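Side-chain contacts in peptidase M16 inactive domain family protein (Pseudomonas fluorescens, PDB 3GWB), which is of unproven function but belongs to the M16 metallopeptidase family, whose members generally hydrolyse peptides, and carries its inactive-domain signature: residues 274-279 against 332-337; 293-298 against 327-332. All coordinates share one frame; numbering follows the deposited sequence.

How the contacts relate
Both contacts lean on one helix, 323-340, in the C-terminal half of the chain, and both lie on the same side of the chain's centre, with their own centres about 11 Å apart. Contact 1 joins residues 332-337 to the end of helix 266-277 through buried side chains; contact 2, one to two turns earlier on the same helix, meets the loop 293-298 at the surface. Asp-332 belongs to both segments of the helix. Helix 284-292 runs between the two sites: Leu-285 touches Leu-276 and Val-333 at contact 1, and Val-289 touches Leu-295 and Leu-329 at contact 2.

Contact 1: 274-279 against 332-337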
ATOM      1  N   GLN A 274       6.430 -18.017  16.451  1.00 15.75           N
ATOM      2  CA  GLN A 274       6.939 -18.245  15.103  1.00 17.57           C
ATOM      3  C   GLN A 274       6.661 -19.683  14.674  1.00 16.11           C
ATOM      4  O   GLN A 274       6.187 -19.927  13.563  1.00 15.44           O
ATOM      5  CB  GLN A 274       8.446 -17.962  15.046  1.00 21.42           C
ATOM      6  CG  GLN A 274       8.812 -16.479  15.118  1.00 29.27           C
ATOM      7  CD  GLN A 274      10.318 -16.243  15.228  1.00 32.04           C
ATOM      8  OE1 GLN A 274      11.107 -16.857  14.507  1.00 35.07           O
ATOM      9  NE2 GLN A 274      10.718 -15.341  16.125  1.00 34.04           N
ATOM     10  N   ILE A 275       6.943 -20.627  15.568  1.00 14.97           N
ATOM     11  CA  ILE A 275       6.735 -22.051  15.302  1.00 15.29           C
ATOM     12  C   ILE A 275       5.252 -22.407  15.166  1.00 15.31           C
ATOM     13  O   ILE A 275       4.866 -23.257  14.355  1.00 16.24           O
ATOM     14  CB  ILE A 275       7.348 -22.910  16.437  1.00 16.43           C
ATOM     15  CG1 ILE A 275       8.862 -22.670  16.510  1.00 13.21           C
ATOM     16  CG2 ILE A 275       7.029 -24.387  16.211  1.00 15.05           C
ATOM     17  CD1 ILE A 275       9.528 -23.266  17.749  1.00 15.35           C
ATOM     18  N   LEU A 276       4.422 -21.752  15.966  1.00 14.29           N
ATOM     19  CA  LEU A 276       2.985 -21.999  15.951  1.00 14.73           C
ATOM     20  C   LEU A 276       2.256 -21.428  14.736  1.00 13.03           C
ATOM     21  O   LEU A 276       1.501 -22.139  14.077  1.00  9.89           O
ATOM     22  CB  LEU A 276       2.351 -21.433  17.224  1.00 12.53           C
ATOM     23  CG  LEU A 276       0.823 -21.408  17.318  1.00 15.28           C
ATOM     24  CD1 LEU A 276       0.263 -22.812  17.265  1.00 15.90           C
ATOM     25  CD2 LEU A 276       0.417 -20.730  18.629  1.00 16.26           C
ATOM     26  N   GLY A 277       2.468 -20.144  14.456  1.00 14.62           N
ATOM     27  CA  GLY A 277       1.789 -19.518  13.334  1.00 16.47           C
ATOM     28  C   GLY A 277       2.486 -18.321  12.712  1.00 18.65           C
ATOM     29  O   GLY A 277       1.831 -17.368  12.293  1.00 18.03           O
ATOM     30  N   GLY A 278       3.811 -18.358  12.650  1.00 20.43           N
ATOM     31  CA  GLY A 278       4.544 -17.260  12.045  1.00 22.91           C
ATOM     32  C   GLY A 278       4.454 -17.387  10.533  1.00 24.87           C
ATOM     33  O   GLY A 278       3.495 -17.960  10.012  1.00 24.65           O
ATOM     34  N   GLY A 279       5.441 -16.862   9.815  1.00 25.71           N
ATOM     35  CA  GLY A 279       5.405 -16.971   8.368  1.00 28.15           C
ATOM     36  C   GLY A 279       5.868 -18.339   7.903  1.00 29.67           C
ATOM     37  O   GLY A 279       6.503 -19.073   8.661  1.00 31.79           O
ATOM     38  N   ASP A 332      -7.644 -27.365  18.894  1.00 19.88           N
ATOM     39  CA  ASP A 332      -6.949 -28.590  19.286  1.00 20.78           C
ATOM     40  C   ASP A 332      -5.462 -28.447  19.006  1.00 18.63           C
ATOM     41  O   ASP A 332      -4.634 -28.849  19.817  1.00 18.39           O
ATOM     42  CB  ASP A 332      -7.484 -29.806  18.519  1.00 24.72           C
ATOM     43  CG  ASP A 332      -8.961 -30.050  18.761  1.00 30.49           C
ATOM     44  OD1 ASP A 332      -9.385 -30.035  19.938  1.00 32.37           O
ATOM     45  OD2 ASP A 332      -9.697 -30.272  17.772  1.00 34.56           O
ATOM     46  N   VAL A 333      -5.126 -27.888  17.848  1.00 16.58           N
ATOM     47  CA  VAL A 333      -3.729 -27.683  17.493  1.00 17.15           C
ATOM     48  C   VAL A 333      -3.083 -26.750  18.510  1.00 17.46           C
ATOM     49  O   VAL A 333      -1.932 -26.941  18.905  1.00 19.21           O
ATOM     50  CB  VAL A 333      -3.594 -27.055  16.096  1.00 17.32           C
ATOM     51  CG1 VAL A 333      -2.161 -26.617  15.860  1.00 17.72           C
ATOM     52  CG2 VAL A 333      -4.026 -28.057  15.035  1.00 18.80           C
ATOM     53  N   PHE A 334      -3.824 -25.733  18.925  1.00 17.42           N
ATOM     54  CA  PHE A 334      -3.316 -24.775  19.897  1.00 18.31           C
ATOM     55  C   PHE A 334      -3.114 -25.456  21.248  1.00 18.13           C
ATOM     56  O   PHE A 334      -2.073 -25.295  21.888  1.00 16.82           O
ATOM     57  CB  PHE A 334      -4.298 -23.617  20.057  1.00 18.15           C
ATOM     58  CG  PHE A 334      -3.864 -22.591  21.055  1.00 19.21           C
ATOM     59  CD1 PHE A 334      -2.698 -21.868  20.858  1.00 20.33           C
ATOM     60  CD2 PHE A 334      -4.629 -22.336  22.190  1.00 20.90           C
ATOM     61  CE1 PHE A 334      -2.289 -20.903  21.773  1.00 20.60           C
ATOM     62  CE2 PHE A 334      -4.230 -21.372  23.115  1.00 21.54           C
ATOM     63  CZ  PHE A 334      -3.058 -20.654  22.903  1.00 22.15           C
ATOM     64  N   ALA A 335      -4.124 -26.201  21.687  1.00 17.65           N
ATOM     65  CA  ALA A 335      -4.049 -26.901  22.965  1.00 18.89           C
ATOM     66  C   ALA A 335      -2.864 -27.852  22.960  1.00 18.14           C
ATOM     67  O   ALA A 335      -2.077 -27.883  23.905  1.00 17.83           O
ATOM     68  CB  ALA A 335      -5.335 -27.668  23.214  1.00 16.63           C
ATOM     69  N   GLU A 336      -2.748 -28.618  21.878  1.00 20.07           N
ATOM     70  CA  GLU A 336      -1.675 -29.587  21.699  1.00 21.26           C
ATOM     71  C   GLU A 336      -0.306 -28.913  21.736  1.00 20.35           C
ATOM     72  O   GLU A 336       0.638 -29.457  22.299  1.00 20.44           O
ATOM     73  CB  GLU A 336      -1.883 -30.330  20.372  1.00 24.27           C
ATOM     74  CG  GLU A 336      -0.678 -31.096  19.834  1.00 29.76           C
ATOM     75  CD  GLU A 336      -0.104 -32.094  20.822  1.00 34.27           C
ATOM     76  OE1 GLU A 336      -0.887 -32.839  21.456  1.00 36.62           O
ATOM     77  OE2 GLU A 336       1.141 -32.138  20.949  1.00 36.48           O
ATOM     78  N   TYR A 337      -0.199 -27.728  21.146  1.00 17.47           N
ATOM     79  CA  TYR A 337       1.069 -27.002  21.143  1.00 17.69           C
ATOM     80  C   TYR A 337       1.477 -26.560  22.553  1.00 18.09           C
ATOM     81  O   TYR A 337       2.633 -26.718  22.945  1.00 15.45           O
ATOM     82  CB  TYR A 337       0.988 -25.769  20.241  1.00 18.16           C
ATOM     83  CG  TYR A 337       2.320 -25.075  20.056  1.00 19.55           C
ATOM     84  CD1 TYR A 337       3.364 -25.706  19.383  1.00 20.37           C
ATOM     85  CD2 TYR A 337       2.542 -23.794  20.561  1.00 19.25           C
ATOM     86  CE1 TYR A 337       4.600 -25.078  19.213  1.00 20.71           C
ATOM     87  CE2 TYR A 337       3.781 -23.152  20.397  1.00 20.53           C
ATOM     88  CZ  TYR A 337       4.805 -23.804  19.720  1.00 21.16           C
ATOM     89  OH  TYR A 337       6.038 -23.187  19.548  1.00 19.21           O
TER
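Tyr-337 turns its CG directly away from the backbone N (chi1 -173°), which sends the ring across from helix 323-340 to Leu-276 and Ile-275 on helix 266-277. In Leu-276 a similar torsion (chi1 171°) carries CG and the two methyls toward helix 323-340, while its place on the helix sets CB over one face of the tyrosine ring. Leu-276 CB stands 4.2 Å from the Tyr-337 ring centroid and 23° off the normal, a CH-pi contact displaced toward the rim. One methyl, Leu-276 CD1, joins CB against this ring, 4.1 Å from Tyr-337 CG; the other, Leu-276 CD2, meets Phe-334 CD1 at the edge of that ring, in its plane, at 4.0 Å. Further out, Tyr-337 OH rests 3.4 Å from Ile-275 CB, and Ile-275 CG2 approaches Tyr-337 CE1 at 3.9 Å, the two side chains crossing at about a right angle. The same hydroxyl makes a weak hydrogen bond to Gly-272 O, on helix 266-277 about a turn before Ile-275. With an alanine in place of Tyr-337, Leu-276 CB would probably lose its aromatic cover and Gly-272 O its weak partner, opening a gap between the helices. This is apolar helix-to-helix packing within an M16 alpha+beta domain.

Contact 2: 293-298 against 327-332; sequences RGLTYG and LKLVQD
Thr-296 OG1 takes part in two hydrogen bonds: it accepts from Gly-298 N at 3.1 Å with an N-H...O angle of 158°, and it hydrogen-bonds to Gln-317 O of strand 311-319. The first bond makes an ST turn, which shapes the last residues of the loop just before strand 299-303; the second ties that loop to the neighbouring strand of the five-stranded sheet in this M16 alpha+beta domain. The loop follows helix 284-292, which it leaves at Gly-294, a residue with positive phi. From there the contact with helix 323-340 is carried by Leu-329 alone on the helix side, which meets Leu-295 and Arg-293 side by side. The first torsion of Leu-329 (chi1 171°) swings CG to the far side of CB from the backbone N, which points the isobutyl end at the loop. Leu-295 brings CD1 to Leu-329 CD2 at 3.9 Å, and Val-289 of helix 284-292 touches both leucines, making a small apolar cluster near the surface. Arg-293, its chain bent at chi2 and chi3, runs to meet Leu-329 head-on from the other side of the contact. The approach of Arg-293 NH2 to Leu-329 CD1 is too short to be trusted, which makes the exact pose of this exposed end doubtful; NH2 forms at most a weak, long ion pair with Glu-288 OE1. Sounder is the part of the group nearer the chain, where Arg-293 NE sits 3.7 Å from Leu-329 CD2.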
ATOM      1  N   ARG A 293      -4.844 -30.687   5.645  1.00 29.09           N
ATOM      2  CA  ARG A 293      -6.286 -30.626   5.428  1.00 29.67           C
ATOM      3  C   ARG A 293      -6.781 -29.738   4.287  1.00 29.98           C
ATOM      4  O   ARG A 293      -7.930 -29.861   3.867  1.00 30.85           O
ATOM      5  CB  ARG A 293      -6.973 -30.177   6.718  1.00 30.72           C
ATOM      6  CG  ARG A 293      -7.951 -31.170   7.303  1.00 35.20           C
ATOM      7  CD  ARG A 293      -7.270 -32.191   8.192  1.00 36.60           C
ATOM      8  NE  ARG A 293      -6.528 -31.554   9.274  1.00 38.73           N
ATOM      9  CZ  ARG A 293      -6.096 -32.182  10.365  1.00 38.44           C
ATOM     10  NH1 ARG A 293      -6.334 -33.474  10.533  1.00 37.29           N
ATOM     11  NH2 ARG A 293      -5.404 -31.519  11.281  1.00 39.91           N
ATOM     12  N   GLY A 294      -5.935 -28.833   3.803  1.00 30.25           N
ATOM     13  CA  GLY A 294      -6.348 -27.945   2.729  1.00 28.04           C
ATOM     14  C   GLY A 294      -7.590 -27.135   3.070  1.00 26.32           C
ATOM     15  O   GLY A 294      -8.445 -26.908   2.214  1.00 26.47           O
ATOM     16  N   LEU A 295      -7.684 -26.681   4.318  1.00 23.89           N
ATOM     17  CA  LEU A 295      -8.840 -25.911   4.777  1.00 21.41           C
ATOM     18  C   LEU A 295      -8.695 -24.389   4.709  1.00 20.42           C
ATOM     19  O   LEU A 295      -9.641 -23.659   5.019  1.00 21.37           O
ATOM     20  CB  LEU A 295      -9.186 -26.313   6.210  1.00 21.43           C
ATOM     21  CG  LEU A 295      -9.777 -27.714   6.368  1.00 21.23           C
ATOM     22  CD1 LEU A 295      -9.687 -28.151   7.821  1.00 20.34           C
ATOM     23  CD2 LEU A 295     -11.229 -27.707   5.880  1.00 19.90           C
ATOM     24  N   THR A 296      -7.525 -23.909   4.300  1.00 18.89           N
ATOM     25  CA  THR A 296      -7.293 -22.472   4.227  1.00 18.32           C
ATOM     26  C   THR A 296      -6.018 -22.143   3.459  1.00 17.86           C
ATOM     27  O   THR A 296      -5.185 -23.009   3.219  1.00 18.43           O
ATOM     28  CB  THR A 296      -7.153 -21.886   5.637  1.00 18.93           C
ATOM     29  OG1 THR A 296      -7.001 -20.465   5.564  1.00 16.78           O
ATOM     30  CG2 THR A 296      -5.936 -22.472   6.314  1.00 18.87           C
ATOM     31  N   TYR A 297      -5.867 -20.881   3.077  1.00 17.64           N
ATOM     32  CA  TYR A 297      -4.670 -20.469   2.368  1.00 18.64           C
ATOM     33  C   TYR A 297      -3.746 -19.745   3.334  1.00 18.37           C
ATOM     34  O   TYR A 297      -2.562 -19.567   3.060  1.00 18.18           O
ATOM     35  CB  TYR A 297      -5.023 -19.569   1.182  1.00 21.19           C
ATOM     36  CG  TYR A 297      -5.670 -20.330   0.045  1.00 22.96           C
ATOM     37  CD1 TYR A 297      -5.049 -21.447  -0.507  1.00 24.12           C
ATOM     38  CD2 TYR A 297      -6.916 -19.958  -0.454  1.00 25.07           C
ATOM     39  CE1 TYR A 297      -5.658 -22.183  -1.520  1.00 25.31           C
ATOM     40  CE2 TYR A 297      -7.532 -20.688  -1.472  1.00 25.53           C
ATOM     41  CZ  TYR A 297      -6.896 -21.800  -1.995  1.00 24.53           C
ATOM     42  OH  TYR A 297      -7.504 -22.548  -2.976  1.00 26.88           O
ATOM     43  N   GLY A 298      -4.283 -19.345   4.480  1.00 17.74           N
ATOM     44  CA  GLY A 298      -3.450 -18.657   5.443  1.00 18.05           C
ATOM     45  C   GLY A 298      -3.998 -18.603   6.852  1.00 17.27           C
ATOM     46  O   GLY A 298      -5.108 -18.127   7.079  1.00 18.44           O
ATOM     47  N   LEU A 327     -12.508 -24.552  13.200  1.00 18.68           N
ATOM     48  CA  LEU A 327     -12.306 -23.857  14.466  1.00 19.50           C
ATOM     49  C   LEU A 327     -11.902 -24.837  15.564  1.00 20.35           C
ATOM     50  O   LEU A 327     -11.061 -24.523  16.404  1.00 19.06           O
ATOM     51  CB  LEU A 327     -13.581 -23.114  14.882  1.00 20.30           C
ATOM     52  CG  LEU A 327     -13.530 -22.411  16.247  1.00 20.91           C
ATOM     53  CD1 LEU A 327     -12.469 -21.324  16.237  1.00 20.72           C
ATOM     54  CD2 LEU A 327     -14.894 -21.814  16.570  1.00 20.27           C
ATOM     55  N   LYS A 328     -12.518 -26.018  15.562  1.00 21.86           N
ATOM     56  CA  LYS A 328     -12.209 -27.043  16.552  1.00 21.31           C
ATOM     57  C   LYS A 328     -10.777 -27.500  16.348  1.00 19.50           C
ATOM     58  O   LYS A 328     -10.035 -27.683  17.310  1.00 17.10           O
ATOM     59  CB  LYS A 328     -13.134 -28.250  16.395  1.00 24.16           C
ATOM     60  CG  LYS A 328     -14.615 -27.938  16.487  1.00 29.72           C
ATOM     61  CD  LYS A 328     -15.019 -27.492  17.879  1.00 32.06           C
ATOM     62  CE  LYS A 328     -16.526 -27.257  17.962  1.00 34.32           C
ATOM     63  NZ  LYS A 328     -17.302 -28.466  17.571  1.00 34.57           N
ATOM     64  N   LEU A 329     -10.404 -27.697  15.084  1.00 16.96           N
ATOM     65  CA  LEU A 329      -9.060 -28.138  14.730  1.00 17.76           C
ATOM     66  C   LEU A 329      -8.010 -27.152  15.228  1.00 17.45           C
ATOM     67  O   LEU A 329      -7.046 -27.543  15.879  1.00 18.21           O
ATOM     68  CB  LEU A 329      -8.930 -28.302  13.206  1.00 16.42           C
ATOM     69  CG  LEU A 329      -7.533 -28.556  12.619  1.00 15.21           C
ATOM     70  CD1 LEU A 329      -6.988 -29.883  13.128  1.00 16.10           C
ATOM     71  CD2 LEU A 329      -7.602 -28.553  11.093  1.00 13.57           C
ATOM     72  N   VAL A 330      -8.199 -25.873  14.914  1.00 18.35           N
ATOM     73  CA  VAL A 330      -7.252 -24.846  15.338  1.00 17.52           C
ATOM     74  C   VAL A 330      -7.105 -24.864  16.854  1.00 17.95           C
ATOM     75  O   VAL A 330      -5.993 -24.793  17.379  1.00 16.83           O
ATOM     76  CB  VAL A 330      -7.711 -23.441  14.887  1.00 16.91           C
ATOM     77  CG1 VAL A 330      -6.853 -22.370  15.538  1.00 18.76           C
ATOM     78  CG2 VAL A 330      -7.603 -23.330  13.378  1.00 18.86           C
ATOM     79  N   GLN A 331      -8.229 -24.952  17.557  1.00 18.35           N
ATOM     80  CA  GLN A 331      -8.195 -24.989  19.015  1.00 20.36           C
ATOM     81  C   GLN A 331      -7.415 -26.208  19.513  1.00 19.68           C
ATOM     82  O   GLN A 331      -6.618 -26.096  20.440  1.00 19.81           O
ATOM     83  CB  GLN A 331      -9.615 -25.012  19.587  1.00 21.84           C
ATOM     84  CG  GLN A 331     -10.372 -23.710  19.395  1.00 26.64           C
ATOM     85  CD  GLN A 331     -11.767 -23.751  19.991  1.00 29.32           C
ATOM     86  OE1 GLN A 331     -12.612 -24.539  19.563  1.00 32.96           O
ATOM     87  NE2 GLN A 331     -12.015 -22.901  20.983  1.00 29.81           N
ATOM     88  N   ASP A 332      -7.644 -27.365  18.894  1.00 19.88           N
ATOM     89  CA  ASP A 332      -6.949 -28.590  19.286  1.00 20.78           C
ATOM     90  C   ASP A 332      -5.462 -28.447  19.006  1.00 18.63           C
ATOM     91  O   ASP A 332      -4.634 -28.849  19.817  1.00 18.39           O
ATOM     92  CB  ASP A 332      -7.484 -29.806  18.519  1.00 24.72           C
ATOM     93  CG  ASP A 332      -8.961 -30.050  18.761  1.00 30.49           C
ATOM     94  OD1 ASP A 332      -9.385 -30.035  19.938  1.00 32.37           O
ATOM     95  OD2 ASP A 332      -9.697 -30.272  17.772  1.00 34.56           O
TER